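Local coordinates for protein dehydrogenase (Chromobacterium violaceum, PDB 3Q2I) that probably oxidises a UDP-linked N-acetylglucosaminuronic acid with a bound nicotinamide cofactor, a step toward a diacetamido-mannuronic acid sugar, at residues Val161-Thr166 / Gly238-Thr243. Residues are numbered along the deposited sequence; the frame is centred on the assembly and turned at random.
With HP7 ((2S,3S,4R,5R,6R)-5-acetamido-6-[[[(2R,3S,4R,5R)-5-(2,4-dioxopyrimidin-1-yl)-3,4-dihydroxy-oxolan-2-yl]methoxy-hydroxy-phosphoryl]oxy-hydroxy-phosphoryl]oxy-3,4-dihydroxy-oxane-2-carboxylic acid), chain C.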
ATOM      1  N   VAL A 161       3.416 -26.360  14.704  1.00 15.28           N
ATOM      2  CA  VAL A 161       4.030 -26.328  16.045  1.00 14.01           C
ATOM      3  C   VAL A 161       3.010 -25.733  17.037  1.00 18.51           C
ATOM      4  O   VAL A 161       2.475 -24.641  16.802  1.00 17.51           O
ATOM      5  CB  VAL A 161       5.301 -25.480  16.038  1.00 14.71           C
ATOM      6  CG1 VAL A 161       5.895 -25.319  17.444  1.00 16.21           C
ATOM      7  CG2 VAL A 161       6.322 -26.107  15.105  1.00 15.09           C
ATOM      8  N   ASN A 162       2.792 -26.348  18.201  1.00 15.14           N
ATOM      9  CA  ASN A 162       1.904 -25.810  19.229  1.00 16.59           C
ATOM     10  C   ASN A 162       2.668 -25.721  20.522  1.00 16.68           C
ATOM     11  O   ASN A 162       3.370 -26.658  20.906  1.00 19.46           O
ATOM     12  CB  ASN A 162       0.692 -26.696  19.520  1.00 16.76           C
ATOM     13  CG  ASN A 162      -0.243 -26.798  18.336  1.00 22.36           C
ATOM     14  OD1 ASN A 162      -0.456 -25.842  17.602  1.00 19.47           O
ATOM     15  ND2 ASN A 162      -0.903 -27.941  18.219  1.00 21.27           N
ATOM     16  N   VAL A 163       2.583 -24.591  21.174  1.00 13.59           N
ATOM     17  CA  VAL A 163       3.126 -24.419  22.550  1.00 15.57           C
ATOM     18  C   VAL A 163       1.974 -23.862  23.355  1.00 18.49           C
ATOM     19  O   VAL A 163       1.699 -22.650  23.331  1.00 15.80           O
ATOM     20  CB  VAL A 163       4.355 -23.512  22.589  1.00 15.75           C
ATOM     21  CG1 VAL A 163       4.899 -23.420  24.064  1.00 18.02           C
ATOM     22  CG2 VAL A 163       5.449 -24.135  21.668  1.00 15.98           C
ATOM     23  N   PHE A 164       1.322 -24.775  24.090  1.00 16.57           N
ATOM     24  CA  PHE A 164       0.128 -24.405  24.877  1.00 16.38           C
ATOM     25  C   PHE A 164       0.529 -24.559  26.353  1.00 17.97           C
ATOM     26  O   PHE A 164       0.461 -25.654  26.903  1.00 21.64           O
ATOM     27  CB  PHE A 164      -1.050 -25.308  24.541  1.00 19.16           C
ATOM     28  CG  PHE A 164      -1.477 -25.274  23.070  1.00 17.82           C
ATOM     29  CD1 PHE A 164      -1.334 -24.096  22.321  1.00 18.73           C
ATOM     30  CD2 PHE A 164      -2.082 -26.356  22.464  1.00 17.83           C
ATOM     31  CE1 PHE A 164      -1.753 -24.040  20.989  1.00 16.76           C
ATOM     32  CE2 PHE A 164      -2.508 -26.290  21.129  1.00 16.56           C
ATOM     33  CZ  PHE A 164      -2.379 -25.098  20.413  1.00 17.13           C
ATOM     34  N   TRP A 165       1.022 -23.476  26.923  1.00 16.27           N
ATOM     35  CA  TRP A 165       1.634 -23.493  28.240  1.00 19.51           C
ATOM     36  C   TRP A 165       0.941 -22.517  29.182  1.00 20.29           C
ATOM     37  O   TRP A 165      -0.041 -21.831  28.837  1.00 17.55           O
ATOM     38  CB  TRP A 165       3.118 -23.120  28.093  1.00 17.06           C
ATOM     39  CG  TRP A 165       4.009 -24.240  27.587  1.00 16.84           C
ATOM     40  CD1 TRP A 165       3.691 -25.546  27.246  1.00 16.51           C
ATOM     41  CD2 TRP A 165       5.417 -24.115  27.414  1.00 15.53           C
ATOM     42  NE1 TRP A 165       4.828 -26.216  26.850  1.00 18.99           N
ATOM     43  CE2 TRP A 165       5.893 -25.348  26.921  1.00 17.06           C
ATOM     44  CE3 TRP A 165       6.316 -23.044  27.556  1.00 17.79           C
ATOM     45  CZ2 TRP A 165       7.250 -25.552  26.624  1.00 19.26           C
ATOM     46  CZ3 TRP A 165       7.667 -23.249  27.270  1.00 18.74           C
ATOM     47  CH2 TRP A 165       8.123 -24.507  26.801  1.00 17.80           C
ATOM     48  N   THR A 166       1.468 -22.412  30.403  1.00 20.40           N
ATOM     49  CA  THR A 166       0.794 -21.604  31.391  1.00 19.60           C
ATOM     50  C   THR A 166       1.758 -20.751  32.167  1.00 19.35           C
ATOM     51  O   THR A 166       2.696 -21.302  32.744  1.00 21.78           O
ATOM     52  CB  THR A 166       0.079 -22.507  32.432  1.00 20.50           C
ATOM     53  OG1 THR A 166      -0.761 -23.433  31.749  1.00 20.91           O
ATOM     54  CG2 THR A 166      -0.691 -21.638  33.399  1.00 21.99           C
ATOM     55  N   GLY A 238       3.016 -23.830   6.925  1.00 13.08           N
ATOM     56  CA  GLY A 238       2.750 -24.306   8.272  1.00 15.90           C
ATOM     57  C   GLY A 238       2.289 -23.200   9.188  1.00 15.29           C
ATOM     58  O   GLY A 238       2.206 -22.037   8.791  1.00 14.43           O
ATOM     59  N   SER A 239       2.022 -23.556  10.439  1.00 13.84           N
ATOM     60  CA  SER A 239       1.684 -22.557  11.459  0.50 13.85           C
ATOM     61  C   SER A 239       2.348 -22.898  12.784  1.00 12.54           C
ATOM     62  O   SER A 239       2.634 -24.076  13.057  1.00 17.02           O
ATOM     63  CB  SER A 239       0.168 -22.554  11.685  0.50 14.73           C
ATOM     64  OG  SER A 239      -0.323 -23.820  12.081  0.50 17.45           O
ATOM     65  N   MET A 240       2.605 -21.876  13.584  1.00 12.94           N
ATOM     66  CA  MET A 240       2.977 -22.054  14.979  1.00 15.01           C
ATOM     67  C   MET A 240       2.022 -21.274  15.862  1.00 16.14           C
ATOM     68  O   MET A 240       1.731 -20.104  15.584  1.00 14.63           O
ATOM     69  CB  MET A 240       4.398 -21.512  15.193  1.00 16.54           C
ATOM     70  CG  MET A 240       4.774 -21.769  16.643  1.00 16.24           C
ATOM     71  SD  MET A 240       6.535 -21.404  16.891  1.00 18.79           S
ATOM     72  CE  MET A 240       6.604 -21.400  18.661  1.00 17.47           C
ATOM     73  N   ASN A 241       1.473 -21.964  16.869  1.00 14.96           N
ATOM     74  CA  ASN A 241       0.435 -21.388  17.735  1.00 17.05           C
ATOM     75  C   ASN A 241       0.982 -21.422  19.144  1.00 14.55           C
ATOM     76  O   ASN A 241       1.556 -22.460  19.563  1.00 16.37           O
ATOM     77  CB  ASN A 241      -0.786 -22.307  17.741  1.00 14.76           C
ATOM     78  CG  ASN A 241      -1.351 -22.498  16.379  1.00 19.15           C
ATOM     79  OD1 ASN A 241      -1.678 -21.531  15.695  1.00 22.39           O
ATOM     80  ND2 ASN A 241      -1.438 -23.746  15.936  1.00 22.64           N
ATOM     81  N   VAL A 242       0.915 -20.308  19.861  1.00 13.30           N
ATOM     82  CA  VAL A 242       1.433 -20.278  21.218  0.50 15.30           C
ATOM     83  C   VAL A 242       0.453 -19.572  22.157  1.00 16.13           C
ATOM     84  O   VAL A 242      -0.110 -18.524  21.802  1.00 14.73           O
ATOM     85  CB  VAL A 242       2.833 -19.649  21.229  0.50 15.42           C
ATOM     86  CG1 VAL A 242       3.745 -20.419  20.279  0.50 18.58           C
ATOM     87  CG2 VAL A 242       2.815 -18.179  20.764  0.50 14.40           C
ATOM     88  N   THR A 243       0.267 -20.082  23.385  1.00 16.03           N
ATOM     89  CA  THR A 243      -0.339 -19.225  24.394  1.00 16.86           C
ATOM     90  C   THR A 243       0.255 -19.585  25.734  1.00 16.72           C
ATOM     91  O   THR A 243       0.664 -20.736  25.896  1.00 16.61           O
ATOM     92  CB  THR A 243      -1.878 -19.326  24.488  1.00 18.01           C
ATOM     93  OG1 THR A 243      -2.382 -18.367  25.440  1.00 16.76           O
ATOM     94  CG2 THR A 243      -2.311 -20.787  24.744  1.00 17.30           C
TER
HETATM   95  N1  HP7 C 550       4.557 -22.517  35.081  1.00 27.56           N
HETATM   96  C2  HP7 C 550       3.273 -22.551  35.437  1.00 24.86           C
HETATM   97  O2  HP7 C 550       2.799 -21.610  36.125  1.00 32.92           O
HETATM   98  N3  HP7 C 550       2.486 -23.581  35.112  1.00 26.57           N
HETATM   99  C4  HP7 C 550       2.974 -24.606  34.400  1.00 28.37           C
HETATM  100  O4  HP7 C 550       2.206 -25.572  34.174  1.00 26.88           O
HETATM  101  C5  HP7 C 550       4.313 -24.599  33.997  1.00 29.09           C
HETATM  102  C6  HP7 C 550       5.099 -23.516  34.371  1.00 32.14           C
HETATM  103  PA  HP7 C 550       9.304 -24.066  33.817  1.00 38.59           P
HETATM  104  PB  HP7 C 550      11.588 -23.930  32.175  1.00 44.70           P
HETATM  105  O'P HP7 C 550       9.021 -19.350  30.855  1.00 27.62           O
HETATM  106  O'Q HP7 C 550      10.889 -18.380  31.502  1.00 28.10           O
HETATM  107  C1' HP7 C 550      10.783 -22.848  29.927  1.00 33.93           C
HETATM  108  O1A HP7 C 550       8.526 -25.216  33.196  1.00 42.54           O
HETATM  109  O1B HP7 C 550      11.224 -25.304  31.662  1.00 45.84           O
HETATM  110  C1C HP7 C 550       5.345 -21.326  35.423  1.00 29.94           C
HETATM  111  C2' HP7 C 550      11.417 -22.731  28.529  1.00 25.92           C
HETATM  112  N2' HP7 C 550      12.311 -23.861  28.270  1.00 26.25           N
HETATM  113  O2A HP7 C 550      10.142 -24.244  35.053  1.00 43.77           O
HETATM  114  O2B HP7 C 550      12.777 -23.682  33.082  1.00 49.85           O
HETATM  115  C2C HP7 C 550       6.020 -21.419  36.785  1.00 51.26           C
HETATM  116  O2C HP7 C 550       5.899 -20.104  37.339  1.00 52.29           O
HETATM  117  C3' HP7 C 550      12.198 -21.431  28.392  1.00 28.19           C
HETATM  118  O3' HP7 C 550      12.460 -21.270  26.978  1.00 25.73           O
HETATM  119  O3A HP7 C 550      10.227 -23.306  32.745  1.00 40.97           O
HETATM  120  O3B HP7 C 550      11.849 -22.972  30.879  1.00 35.92           O
HETATM  121  C3C HP7 C 550       7.481 -21.641  36.434  1.00 38.34           C
HETATM  122  O3C HP7 C 550       8.338 -21.077  37.428  1.00 61.12           O
HETATM  123  C4' HP7 C 550      11.371 -20.230  28.877  1.00 25.34           C
HETATM  124  O4' HP7 C 550      12.130 -19.026  28.918  1.00 29.85           O
HETATM  125  C4C HP7 C 550       7.665 -20.919  35.102  1.00 31.95           C
HETATM  126  O4C HP7 C 550       6.414 -21.241  34.477  1.00 32.80           O
HETATM  127  C5' HP7 C 550      10.990 -20.521  30.342  1.00 27.09           C
HETATM  128  O5' HP7 C 550      10.106 -21.637  30.272  1.00 31.15           O
HETATM  129  C5C HP7 C 550       8.775 -21.568  34.303  1.00 35.04           C
HETATM  130  O5C HP7 C 550       8.263 -22.874  34.072  1.00 33.18           O
HETATM  131  C6' HP7 C 550      10.271 -19.341  30.949  1.00 22.17           C
HETATM  132  C7' HP7 C 550      12.215 -24.753  27.286  1.00 34.49           C
HETATM  133  O7' HP7 C 550      11.413 -24.724  26.342  1.00 33.03           O
HETATM  134  C8' HP7 C 550      13.208 -25.889  27.349  1.00 28.18           C
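Val161 enters a parallel pairing with Met240 in the mixed sheet of the C-terminal alpha/beta domain, its N hydrogen-bonded to Ser239 O and its O accepting Asn241 N at 2.9 Å. On the same face, Val161 CB lies 3.8 Å from Met240 CG; the extended methionine crosses the valine and touches Tyr195 and Val196 of helix 193-203. On the other face Asn162 OD1 receives ND2 of Asn241 at 2.9 Å. That bond is nearly straight (174° at the hydrogen) and lies in the amide plane of Asn241, the two amides being almost coplanar. Glu252 takes Asn162 ND2, while Asn241 OD1 is hydrogen-bonded to Thr227 OG1 of its own chain and to Ser239 OG of the second subunit. Val163 donates to Asn241 O, accepts from Thr243 N, and sets its CB 3.9 Å from Val242 CG1. With CG placed beside its own backbone N (chi1 -60°), Phe164 swings its ring back under Asn162 CB and brings CE1 to 3.8 Å from Asn241 CB at the ring edge. Trp165 N closes the series on Thr243 O; its indole, one face over Val163 CG1, presents CH2 edge-on to the acetamido O7' of HP7 at 3.3 Å. Thr166 O sits over the uracil face, 3.0 Å from C2, without a hydrogen bond. Engaged at both ends, the two buried amides are fixed in rotation, beside a strand whose continuation meets the UDP-sugar.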